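Local coordinates for protein beta-1,4-galactanase (PDB 1HJQ) that hydrolyses the beta-1,4-galactosidic linkages of type I arabinogalactans, as a family 53 glycoside hydrolase built on a TIM barrel, at residues L59-N62 and I63-R67; T93-A96 and G97-S100; D115-N118 and R119-D122; R228-N231 and N232-S235; G272-Q275 and Y276-V280. One frame throughout, in Å; residues are numbered along the deposited sequence.

Contact 1 of 5, residues L59-N62 and I63-R67; sequences LDYN and IQLAR
Tyr61 and Leu65 meet one turn apart in a local contact within the first turns of helix 59-71, the helix of the beta-alpha-beta unit that joins strand 43-48 to strand 75-80 in the TIM barrel. The methyl CD1 of Leu65 lies 3.3 Å from Tyr61 CE1, approaching the ring obliquely. Tyr61 reaches it because CG stands anti to the backbone N (chi1 178°), which swings the ring alongside the next turn although its CB starts away from it. The phenol end is fixed elsewhere: OH is hydrogen-bonded to the carbonyl O of Ser10. Main-chain bonds hold the turn together. Ile63 N lies 2.9 Å from Leu59 O, with a weaker second bond to Asp60 O, and Ala66 N is 2.9 Å from Asn62 O at an N-H...O angle of 163°. Asn62 O also accepts a bond from Gln46 NE2, while Asn62 ND2 bonds the carbonyls of Asn58 and Arg47, tying the helix start to strand 43-48. Around the helix, Leu65 packs on Val12 and Met13 of helix 12-17, whereas Leu59, Ile63 and Ala66 turn to helix 102-123.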
loop_
_atom_site.group_PDB
_atom_site.type_symbol
_atom_site.label_atom_id
_atom_site.label_comp_id
_atom_site.label_asym_id
_atom_site.label_seq_id
_atom_site.Cartn_x
_atom_site.Cartn_y
_atom_site.Cartn_z
ATOM N N LEU A 59 -8.733 -9.339 -10.518
ATOM C CA LEU A 59 -9.943 -8.539 -10.402
ATOM C C LEU A 59 -11.092 -9.207 -9.647
ATOM O O LEU A 59 -11.569 -8.671 -8.648
ATOM C CB LEU A 59 -10.411 -8.113 -11.791
ATOM C CG LEU A 59 -11.268 -6.848 -11.783
ATOM C CD1 LEU A 59 -10.503 -5.719 -11.073
ATOM C CD2 LEU A 59 -11.611 -6.462 -13.223
ATOM N N ASP A 60 -11.540 -10.367 -10.114
ATOM C CA ASP A 60 -12.637 -11.067 -9.459
ATOM C C ASP A 60 -12.350 -11.234 -7.973
ATOM O O ASP A 60 -13.207 -10.967 -7.128
ATOM C CB ASP A 60 -12.851 -12.448 -10.090
ATOM C CG ASP A 60 -13.120 -12.374 -11.583
ATOM O OD1 ASP A 60 -13.954 -11.541 -12.006
ATOM O OD2 ASP A 60 -12.500 -13.159 -12.334
ATOM N N TYR A 61 -11.136 -11.681 -7.668
ATOM C CA TYR A 61 -10.696 -11.889 -6.297
ATOM C C TYR A 61 -10.836 -10.613 -5.478
ATOM O O TYR A 61 -11.312 -10.644 -4.343
ATOM C CB TYR A 61 -9.229 -12.353 -6.282
ATOM C CG TYR A 61 -8.637 -12.554 -4.897
ATOM C CD1 TYR A 61 -8.288 -11.466 -4.095
ATOM C CD2 TYR A 61 -8.456 -13.832 -4.379
ATOM C CE1 TYR A 61 -7.781 -11.648 -2.810
ATOM C CE2 TYR A 61 -7.950 -14.026 -3.096
ATOM C CZ TYR A 61 -7.616 -12.931 -2.316
ATOM O OH TYR A 61 -7.133 -13.127 -1.037
ATOM N N ASN A 62 -10.427 -9.488 -6.050
ATOM C CA ASN A 62 -10.504 -8.226 -5.330
ATOM C C ASN A 62 -11.913 -7.688 -5.200
ATOM O O ASN A 62 -12.194 -6.901 -4.297
ATOM C CB ASN A 62 -9.593 -7.187 -5.986
ATOM C CG ASN A 62 -8.140 -7.377 -5.605
ATOM O OD1 ASN A 62 -7.739 -7.071 -4.479
ATOM N ND2 ASN A 62 -7.346 -7.902 -6.531
ATOM N N ILE A 63 -12.803 -8.107 -6.091
ATOM C CA ILE A 63 -14.181 -7.654 -6.014
ATOM C C ILE A 63 -14.903 -8.337 -4.863
ATOM O O ILE A 63 -15.731 -7.726 -4.193
ATOM C CB ILE A 63 -14.929 -7.914 -7.323
ATOM C CG1 ILE A 63 -14.459 -6.897 -8.361
ATOM C CG2 ILE A 63 -16.437 -7.838 -7.099
ATOM C CD1 ILE A 63 -15.255 -6.901 -9.628
ATOM N N GLN A 64 -14.585 -9.607 -4.624
ATOM C CA GLN A 64 -15.209 -10.335 -3.523
ATOM C C GLN A 64 -14.759 -9.679 -2.219
ATOM O O GLN A 64 -15.554 -9.509 -1.292
ATOM C CB GLN A 64 -14.792 -11.807 -3.543
ATOM C CG GLN A 64 -15.930 -12.767 -3.208
ATOM C CD GLN A 64 -15.507 -14.225 -3.278
ATOM O OE1 GLN A 64 -14.953 -14.678 -4.288
ATOM N NE2 GLN A 64 -15.768 -14.972 -2.205
ATOM N N LEU A 65 -13.486 -9.294 -2.164
ATOM C CA LEU A 65 -12.934 -8.641 -0.981
ATOM C C LEU A 65 -13.564 -7.282 -0.736
ATOM O O LEU A 65 -13.995 -6.974 0.374
ATOM C CB LEU A 65 -11.424 -8.464 -1.121
ATOM C CG LEU A 65 -10.583 -9.691 -0.790
ATOM C CD1 LEU A 65 -9.100 -9.341 -0.829
ATOM C CD2 LEU A 65 -10.973 -10.174 0.586
ATOM N N ALA A 66 -13.603 -6.468 -1.781
ATOM C CA ALA A 66 -14.181 -5.135 -1.683
ATOM C C ALA A 66 -15.596 -5.212 -1.124
ATOM O O ALA A 66 -15.917 -4.581 -0.118
ATOM C CB ALA A 66 -14.191 -4.476 -3.052
ATOM N N ARG A 67 -16.438 -6.001 -1.778
ATOM C CA ARG A 67 -17.812 -6.150 -1.353
ATOM C C ARG A 67 -17.846 -6.470 0.139
ATOM O O ARG A 67 -18.613 -5.871 0.892
ATOM C CB ARG A 67 -18.480 -7.248 -2.176
ATOM C CG ARG A 67 -19.989 -7.256 -2.114
ATOM C CD ARG A 67 -20.544 -8.231 -3.131
ATOM N NE ARG A 67 -20.411 -7.739 -4.501
ATOM C CZ ARG A 67 -20.263 -8.527 -5.563
ATOM N NH1 ARG A 67 -20.221 -9.845 -5.408
ATOM N NH2 ARG A 67 -20.166 -8.004 -6.778
#

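Contact 2 of 5, residues T93-A96 and G97-S100; sequences TTPA and GWPS
Pro95 and Trp98 are the first and last residues of a type II beta turn in the long loop that leads from strand 75-80 to helix 102-123 of the TIM barrel. The turn is closed by Trp98 N, which bonds Pro95 O at 3.1 Å with an N-H...O angle of 164°. Gly97 takes the third position, as is common in type II turns. The same two end residues also pack through their side chains. Trp98 holds CG beside its own backbone N (chi1 -75°), which folds the indole back over the proline, so that the pyrrolidine ring spreads across one face of the indole. Thr94 adds its methyl CG2, 3.6 Å from Trp98 CB, and its OG1 is hydrogen-bonded to the carbonyl O of Trp142. Beyond the turn, Trp98 rests on Leu105 and Lys108 and meets the ring of Tyr112, which joins this surface loop to helix 102-123; Pro95 packs on Val50 and Leu141. Within the proline-indole pair, Pro95 CD reaches the benzo side at Trp98 CE3, 3.7 Å away. Pro95 CB makes a CH-pi contact almost along the ring normal, 3.6 Å from the centroid of the five-membered ring of Trp98.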
loop_
_atom_site.group_PDB
_atom_site.type_symbol
_atom_site.label_atom_id
_atom_site.label_comp_id
_atom_site.label_asym_id
_atom_site.label_seq_id
_atom_site.Cartn_x
_atom_site.Cartn_y
_atom_site.Cartn_z
ATOM N N THR A 93 7.605 -6.556 -13.606
ATOM C CA THR A 93 7.408 -7.386 -14.783
ATOM C C THR A 93 6.117 -7.129 -15.530
ATOM O O THR A 93 5.026 -7.409 -15.028
ATOM C CB THR A 93 7.443 -8.867 -14.403
ATOM O OG1 THR A 93 8.599 -9.113 -13.592
ATOM C CG2 THR A 93 7.492 -9.743 -15.660
ATOM N N THR A 94 6.251 -6.607 -16.743
ATOM C CA THR A 94 5.103 -6.326 -17.590
ATOM C C THR A 94 4.341 -7.629 -17.800
ATOM O O THR A 94 4.947 -8.678 -18.016
ATOM C CB THR A 94 5.555 -5.788 -18.965
ATOM O OG1 THR A 94 6.261 -4.554 -18.789
ATOM C CG2 THR A 94 4.360 -5.563 -19.867
ATOM N N PRO A 95 3.001 -7.581 -17.729
ATOM C CA PRO A 95 2.169 -8.778 -17.918
ATOM C C PRO A 95 2.464 -9.415 -19.273
ATOM O O PRO A 95 2.536 -8.715 -20.284
ATOM C CB PRO A 95 0.744 -8.223 -17.857
ATOM C CG PRO A 95 0.878 -7.033 -16.961
ATOM C CD PRO A 95 2.167 -6.402 -17.438
ATOM N N ALA A 96 2.641 -10.731 -19.306
ATOM C CA ALA A 96 2.909 -11.395 -20.580
ATOM C C ALA A 96 1.787 -11.015 -21.528
ATOM O O ALA A 96 0.627 -10.971 -21.126
ATOM C CB ALA A 96 2.948 -12.905 -20.401
ATOM N N GLY A 97 2.135 -10.719 -22.777
ATOM C CA GLY A 97 1.127 -10.344 -23.755
ATOM C C GLY A 97 1.001 -8.851 -24.010
ATOM O O GLY A 97 0.633 -8.441 -25.106
ATOM N N TRP A 98 1.298 -8.029 -23.011
ATOM C CA TRP A 98 1.208 -6.583 -23.185
ATOM C C TRP A 98 2.225 -6.077 -24.214
ATOM O O TRP A 98 3.255 -6.694 -24.432
ATOM C CB TRP A 98 1.377 -5.896 -21.829
ATOM C CG TRP A 98 0.142 -6.024 -21.000
ATOM C CD1 TRP A 98 -0.805 -7.003 -21.098
ATOM C CD2 TRP A 98 -0.297 -5.148 -19.956
ATOM N NE1 TRP A 98 -1.807 -6.791 -20.186
ATOM C CE2 TRP A 98 -1.522 -5.659 -19.469
ATOM C CE3 TRP A 98 0.222 -3.980 -19.384
ATOM C CZ2 TRP A 98 -2.238 -5.043 -18.437
ATOM C CZ3 TRP A 98 -0.493 -3.366 -18.355
ATOM C CH2 TRP A 98 -1.710 -3.901 -17.895
ATOM N N PRO A 99 1.929 -4.948 -24.873
ATOM C CA PRO A 99 2.804 -4.358 -25.892
ATOM C C PRO A 99 4.258 -4.027 -25.568
ATOM O O PRO A 99 4.660 -3.965 -24.408
ATOM C CB PRO A 99 2.007 -3.142 -26.376
ATOM C CG PRO A 99 1.020 -2.890 -25.285
ATOM C CD PRO A 99 0.638 -4.243 -24.821
ATOM N N SER A 100 5.034 -3.823 -26.633
ATOM C CA SER A 100 6.459 -3.520 -26.549
ATOM C C SER A 100 6.817 -2.101 -26.973
ATOM O O SER A 100 7.995 -1.757 -27.019
ATOM C CB SER A 100 7.246 -4.481 -27.433
ATOM O OG SER A 100 6.680 -5.774 -27.400
#

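Contact 3 of 5, residues D115-N118 and R119-D122; sequences DSMN and RFAD
Asn118 and Asp122 meet one helical turn apart, the carbonyl O of the first accepting the backbone N of the second at 2.8 Å in a nearly straight bond (169°). The carboxylate of Asp122 stays close to this carbonyl, with OD2 near Asn118 O. Both are acceptors, so the proximity is not a bond. A positive charge is at hand, since Asp122 OD2 forms a salt bridge with Arg168. The backbone N of the same Arg168 is hydrogen-bonded to Asn118 OD1, so the two side chains hold one residue of the loop between helix 150-165 and strand 174-179 from successive turns.

Arg119 begins the next turn with weak bonds from its backbone N to the carbonyls of Asp115 and Ser116. Its CG stands anti to the backbone N (chi1 -166°) and the chain bends at chi2, sending the guanidinium away from the preceding turn. There it forms a salt bridge with Asp60 of helix 59-71. Both helices belong to the outer layer of the TIM barrel, and the segment lies near the end of helix 102-123, before strand 129-132.

On the inward side, Met117 and Phe120 cross obliquely, with Met117 CE 4.0 Å from Phe120 CD1. The methionine chain, bent at chi2 and chi3, curls its methyl back toward the ring. Met117 O accepts Ala121 N at 3.0 Å. Toward the barrel, Met117 packs on Phe80 of strand 75-80, and Phe120 on Leu76 and Ile78 of that strand.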
loop_
_atom_site.group_PDB
_atom_site.type_symbol
_atom_site.label_atom_id
_atom_site.label_comp_id
_atom_site.label_asym_id
_atom_site.label_seq_id
_atom_site.Cartn_x
_atom_site.Cartn_y
_atom_site.Cartn_z
ATOM N N ASP A 115 -10.990 -0.482 -17.550
ATOM C CA ASP A 115 -11.884 -1.610 -17.364
ATOM C C ASP A 115 -11.913 -2.074 -15.918
ATOM O O ASP A 115 -12.979 -2.373 -15.385
ATOM C CB ASP A 115 -11.475 -2.760 -18.280
ATOM C CG ASP A 115 -11.622 -2.407 -19.751
ATOM O OD1 ASP A 115 -12.023 -1.261 -20.049
ATOM O OD2 ASP A 115 -11.336 -3.270 -20.613
ATOM N N SER A 116 -10.749 -2.121 -15.280
ATOM C CA SER A 116 -10.675 -2.552 -13.892
ATOM C C SER A 116 -11.500 -1.652 -12.973
ATOM O O SER A 116 -12.289 -2.137 -12.158
ATOM C CB SER A 116 -9.225 -2.571 -13.413
ATOM O OG SER A 116 -8.474 -3.583 -14.053
ATOM N N MET A 117 -11.313 -0.343 -13.087
ATOM C CA MET A 117 -12.064 0.579 -12.250
ATOM C C MET A 117 -13.557 0.463 -12.537
ATOM O O MET A 117 -14.380 0.472 -11.619
ATOM C CB MET A 117 -11.579 2.005 -12.479
ATOM C CG MET A 117 -10.165 2.260 -11.964
ATOM S SD MET A 117 -10.036 2.338 -10.153
ATOM C CE MET A 117 -9.859 0.596 -9.743
ATOM N N ASN A 118 -13.910 0.338 -13.812
ATOM C CA ASN A 118 -15.313 0.210 -14.182
ATOM C C ASN A 118 -15.883 -1.081 -13.614
ATOM O O ASN A 118 -17.089 -1.213 -13.412
ATOM C CB ASN A 118 -15.482 0.235 -15.703
ATOM C CG ASN A 118 -15.492 1.641 -16.260
ATOM O OD1 ASN A 118 -16.094 2.541 -15.679
ATOM N ND2 ASN A 118 -14.837 1.838 -17.400
ATOM N N ARG A 119 -15.004 -2.034 -13.348
ATOM C CA ARG A 119 -15.427 -3.307 -12.796
ATOM C C ARG A 119 -16.020 -3.067 -11.405
ATOM O O ARG A 119 -17.041 -3.655 -11.040
ATOM C CB ARG A 119 -14.235 -4.248 -12.718
ATOM C CG ARG A 119 -14.610 -5.678 -12.477
ATOM C CD ARG A 119 -15.363 -6.271 -13.650
ATOM N NE ARG A 119 -15.828 -7.611 -13.307
ATOM C CZ ARG A 119 -15.038 -8.675 -13.181
ATOM N NH1 ARG A 119 -13.731 -8.571 -13.381
ATOM N NH2 ARG A 119 -15.559 -9.842 -12.823
ATOM N N PHE A 120 -15.379 -2.193 -10.634
ATOM C CA PHE A 120 -15.869 -1.862 -9.301
ATOM C C PHE A 120 -17.111 -0.978 -9.404
ATOM O O PHE A 120 -18.086 -1.176 -8.680
ATOM C CB PHE A 120 -14.792 -1.137 -8.489
ATOM C CG PHE A 120 -13.694 -2.031 -8.009
ATOM C CD1 PHE A 120 -12.522 -2.176 -8.742
ATOM C CD2 PHE A 120 -13.843 -2.756 -6.835
ATOM C CE1 PHE A 120 -11.513 -3.033 -8.314
ATOM C CE2 PHE A 120 -12.841 -3.617 -6.396
ATOM C CZ PHE A 120 -11.676 -3.755 -7.136
ATOM N N ALA A 121 -17.068 -0.007 -10.309
ATOM C CA ALA A 121 -18.185 0.904 -10.515
ATOM C C ALA A 121 -19.455 0.129 -10.847
ATOM O O ALA A 121 -20.499 0.329 -10.225
ATOM C CB ALA A 121 -17.863 1.869 -11.640
ATOM N N ASP A 122 -19.358 -0.758 -11.833
ATOM C CA ASP A 122 -20.499 -1.559 -12.249
ATOM C C ASP A 122 -20.966 -2.486 -11.133
ATOM O O ASP A 122 -22.143 -2.844 -11.063
ATOM C CB ASP A 122 -20.147 -2.392 -13.487
ATOM C CG ASP A 122 -19.782 -1.532 -14.685
ATOM O OD1 ASP A 122 -20.129 -0.325 -14.694
ATOM O OD2 ASP A 122 -19.158 -2.074 -15.623
#

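Contact 4 of 5, residues R228-N231 and N232-S235; sequences RSLN and NMVS
Arg228 and Asn232 lie against each other on the outer side of helix 223-237, the helical part of the beta-alpha-beta unit that links strands 208-212 and 240-245 of the TIM barrel. The aliphatic part of the arginine does the touching: Arg228 CG is 3.5 Å from Asn232 ND2, and the guanidinium and amide planes are turned 57° apart. Arg228 has CG anti to the backbone N (chi1 174°), which lays its methylene chain beside the amide. Its carbonyl O takes the backbone N of Asn232 at 2.9 Å.

Ser229 comes next, on the buried side. Its O accepts Met233 N, while its OG is hydrogen-bonded to the carbonyl O of Gly182 and stands 3.9 Å from Met233 SD. Ser229, Asn232 and Met233 all rest on Trp185 of the neighbouring helix 185-198.

Leu230 sends its methyl CD2 to within 4.2 Å of Met233 SD, so the thioether lies near both Ser229 and Leu230. Leu230 and Val234 pack together on Val241 of strand 240-245 and on Val287. The main-chain bond from Val234 N to Leu230 O, 2.8 Å long, is nearly straight at 175°.

Asn231 faces outward and makes a weak bond from ND2 back to the carbonyl of Arg227. Its own carbonyl O continues the helical pattern, accepting Ser235 N at 3.0 Å, with Ser235 CB 3.3 Å from the same oxygen.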
loop_
_atom_site.group_PDB
_atom_site.type_symbol
_atom_site.label_atom_id
_atom_site.label_comp_id
_atom_site.label_asym_id
_atom_site.label_seq_id
_atom_site.Cartn_x
_atom_site.Cartn_y
_atom_site.Cartn_z
ATOM N N ARG A 228 10.771 14.659 7.929
ATOM C CA ARG A 228 11.334 15.678 7.057
ATOM C C ARG A 228 10.953 15.453 5.609
ATOM O O ARG A 228 10.586 16.385 4.901
ATOM C CB ARG A 228 12.858 15.688 7.164
ATOM C CG ARG A 228 13.530 16.621 6.169
ATOM C CD ARG A 228 15.020 16.662 6.420
ATOM N NE ARG A 228 15.469 17.832 7.184
ATOM C CZ ARG A 228 14.863 18.345 8.256
ATOM N NH1 ARG A 228 13.737 17.816 8.736
ATOM N NH2 ARG A 228 15.410 19.385 8.874
ATOM N N SER A 229 11.057 14.203 5.176
ATOM C CA SER A 229 10.750 13.839 3.804
ATOM C C SER A 229 9.322 14.225 3.452
ATOM O O SER A 229 9.084 14.870 2.430
ATOM C CB SER A 229 10.967 12.342 3.603
ATOM O OG SER A 229 10.900 12.009 2.235
ATOM N N LEU A 230 8.376 13.844 4.303
ATOM C CA LEU A 230 6.978 14.170 4.066
ATOM C C LEU A 230 6.785 15.682 3.956
ATOM O O LEU A 230 6.128 16.159 3.030
ATOM C CB LEU A 230 6.095 13.608 5.186
ATOM C CG LEU A 230 6.184 12.092 5.355
ATOM C CD1 LEU A 230 5.225 11.622 6.428
ATOM C CD2 LEU A 230 5.875 11.418 4.034
ATOM N N ASN A 231 7.358 16.432 4.893
ATOM C CA ASN A 231 7.237 17.884 4.863
ATOM C C ASN A 231 7.798 18.456 3.574
ATOM O O ASN A 231 7.190 19.346 2.971
ATOM C CB ASN A 231 7.952 18.515 6.054
ATOM C CG ASN A 231 7.095 18.524 7.306
ATOM O OD1 ASN A 231 6.024 19.137 7.330
ATOM N ND2 ASN A 231 7.560 17.848 8.353
ATOM N N ASN A 232 8.949 17.938 3.149
ATOM C CA ASN A 232 9.572 18.404 1.915
ATOM C C ASN A 232 8.688 18.110 0.704
ATOM O O ASN A 232 8.510 18.959 -0.172
ATOM C CB ASN A 232 10.936 17.745 1.708
ATOM C CG ASN A 232 11.963 18.176 2.738
ATOM O OD1 ASN A 232 11.767 19.147 3.466
ATOM N ND2 ASN A 232 13.077 17.456 2.792
ATOM N N MET A 233 8.141 16.899 0.664
ATOM C CA MET A 233 7.276 16.472 -0.433
ATOM C C MET A 233 6.033 17.351 -0.504
ATOM O O MET A 233 5.707 17.903 -1.561
ATOM C CB MET A 233 6.867 15.006 -0.238
ATOM C CG MET A 233 8.025 14.015 -0.302
ATOM S SD MET A 233 7.566 12.345 0.249
ATOM C CE MET A 233 6.160 11.993 -0.850
ATOM N N VAL A 234 5.347 17.475 0.631
ATOM C CA VAL A 234 4.132 18.279 0.726
ATOM C C VAL A 234 4.347 19.739 0.315
ATOM O O VAL A 234 3.616 20.271 -0.520
ATOM C CB VAL A 234 3.564 18.242 2.161
ATOM C CG1 VAL A 234 2.407 19.212 2.287
ATOM C CG2 VAL A 234 3.106 16.827 2.501
ATOM N N SER A 235 5.355 20.378 0.900
ATOM C CA SER A 235 5.663 21.770 0.599
ATOM C C SER A 235 6.055 21.982 -0.860
ATOM O O SER A 235 5.843 23.056 -1.424
ATOM C CB SER A 235 6.797 22.265 1.498
ATOM O OG SER A 235 7.124 23.609 1.201
#

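Contact 5 of 5, residues G272-Q275 and Y276-V280; sequences GQTQ and YIQSV
Gln275 O is gripped twice by Ser279, by the backbone N at 2.9 Å and by the hydroxyl OG at 2.8 Å. The two donors come from opposite faces of the carbonyl plane, OG standing 37° out of it. Ser279 can do this because OG is beside its own backbone N (chi1 -61°), which folds the hydroxyl back over the preceding turn and satisfies it within the helix. Three more backbone bonds cross between the segments: Tyr276 N to Gly272 O, Ile277 N to Gln273 O at 2.8 Å, and Gln278 N to Thr274 O.

Side chains add thinner contacts. Ile277 runs its CG1 branch alongside the carbonyl of Gln273, and its CD1 is 4.4 Å from Gln273 CB. The amide of Gln273 points elsewhere: NE2 bonds the carbonyls of Trp248 and Thr314, and OE1 bonds Ser325. Val280 CG2 lies 3.6 Å above one face of the Tyr276 ring, offset toward its rim; that ring is also stacked with Trp248 and lies about 10 Å, side chain to side chain, from the likely nucleophile Glu245.

Helix 270-286 thus packs between several elements of the TIM barrel. Gln273 and Ile277 rest on Tyr295 of strand 290-296, Thr274 and Gln278 touch Arg331 of helix 328-331, and Ser279 and Val280 meet Leu223 of helix 223-237.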
loop_
_atom_site.group_PDB
_atom_site.type_symbol
_atom_site.label_atom_id
_atom_site.label_comp_id
_atom_site.label_asym_id
_atom_site.label_seq_id
_atom_site.Cartn_x
_atom_site.Cartn_y
_atom_site.Cartn_z
ATOM N N GLY A 272 5.091 -3.069 21.753
ATOM C CA GLY A 272 5.986 -2.368 20.852
ATOM C C GLY A 272 5.335 -1.999 19.531
ATOM O O GLY A 272 5.612 -0.940 18.966
ATOM N N GLN A 273 4.471 -2.870 19.024
ATOM C CA GLN A 273 3.794 -2.581 17.770
ATOM C C GLN A 273 2.931 -1.340 17.955
ATOM O O GLN A 273 2.931 -0.447 17.109
ATOM C CB GLN A 273 2.913 -3.757 17.340
ATOM C CG GLN A 273 3.677 -5.014 16.948
ATOM C CD GLN A 273 2.767 -6.093 16.391
ATOM O OE1 GLN A 273 1.806 -6.498 17.036
ATOM N NE2 GLN A 273 3.069 -6.563 15.188
ATOM N N THR A 274 2.200 -1.290 19.065
ATOM C CA THR A 274 1.322 -0.169 19.371
ATOM C C THR A 274 2.142 1.107 19.378
ATOM O O THR A 274 1.834 2.074 18.686
ATOM C CB THR A 274 0.659 -0.353 20.755
ATOM O OG1 THR A 274 -0.039 -1.605 20.780
ATOM C CG2 THR A 274 -0.337 0.771 21.034
ATOM N N GLN A 275 3.205 1.078 20.168
ATOM C CA GLN A 275 4.116 2.201 20.312
ATOM C C GLN A 275 4.634 2.670 18.949
ATOM O O GLN A 275 4.576 3.859 18.629
ATOM C CB GLN A 275 5.280 1.762 21.195
ATOM C CG GLN A 275 6.118 2.864 21.788
ATOM C CD GLN A 275 7.174 2.305 22.723
ATOM O OE1 GLN A 275 6.890 1.416 23.540
ATOM N NE2 GLN A 275 8.397 2.818 22.615
ATOM N N TYR A 276 5.131 1.730 18.145
ATOM C CA TYR A 276 5.672 2.063 16.832
ATOM C C TYR A 276 4.621 2.594 15.864
ATOM O O TYR A 276 4.824 3.624 15.222
ATOM C CB TYR A 276 6.354 0.842 16.202
ATOM C CG TYR A 276 7.002 1.133 14.861
ATOM C CD1 TYR A 276 8.267 1.729 14.779
ATOM C CD2 TYR A 276 6.350 0.812 13.674
ATOM C CE1 TYR A 276 8.867 1.989 13.540
ATOM C CE2 TYR A 276 6.932 1.069 12.436
ATOM C CZ TYR A 276 8.189 1.652 12.371
ATOM O OH TYR A 276 8.758 1.873 11.133
ATOM N N ILE A 277 3.508 1.881 15.746
ATOM C CA ILE A 277 2.450 2.295 14.839
ATOM C C ILE A 277 1.943 3.672 15.219
ATOM O O ILE A 277 1.609 4.479 14.358
ATOM C CB ILE A 277 1.278 1.290 14.853
ATOM C CG1 ILE A 277 1.763 -0.067 14.336
ATOM C CG2 ILE A 277 0.127 1.810 13.990
ATOM C CD1 ILE A 277 0.741 -1.170 14.450
ATOM N N GLN A 278 1.903 3.945 16.514
ATOM C CA GLN A 278 1.430 5.234 16.988
ATOM C C GLN A 278 2.441 6.342 16.697
ATOM O O GLN A 278 2.057 7.451 16.331
ATOM C CB GLN A 278 1.119 5.153 18.487
ATOM C CG GLN A 278 0.485 6.404 19.079
ATOM C CD GLN A 278 -0.624 6.083 20.074
ATOM O OE1 GLN A 278 -0.475 5.203 20.937
ATOM N NE2 GLN A 278 -1.743 6.803 19.964
ATOM N N SER A 279 3.728 6.043 16.852
ATOM C CA SER A 279 4.776 7.025 16.578
ATOM C C SER A 279 4.748 7.421 15.105
ATOM O O SER A 279 4.867 8.601 14.762
ATOM C CB SER A 279 6.154 6.450 16.891
ATOM O OG SER A 279 6.267 6.102 18.252
ATOM N N VAL A 280 4.596 6.420 14.241
ATOM C CA VAL A 280 4.551 6.644 12.805
ATOM C C VAL A 280 3.326 7.480 12.457
ATOM O O VAL A 280 3.382 8.346 11.583
ATOM C CB VAL A 280 4.506 5.305 12.047
ATOM C CG1 VAL A 280 4.402 5.547 10.547
ATOM C CG2 VAL A 280 5.749 4.502 12.370
#

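The contacts follow one another along the chain in numerical order and lie round a single eight-stranded parallel barrel. Four belong to its outer helices: contact 1 to helix 59-71, contact 3 to helix 102-123, contact 4 to helix 223-237 and contact 5 to helix 270-286. Contact 2 sits in the loop leading into the helix of contact 3, their centres about 21 Å apart. Contacts 1 and 3 alone touch, with centres about 11 Å apart, joining two neighbouring helices. Contacts 4 and 5, centres about 21 Å apart, lie on another consecutive pair. Contacts 1 and 4, about 34 Å between centres, occupy opposite sides of the chain's centre, so these helices flank the barrel from opposite sides.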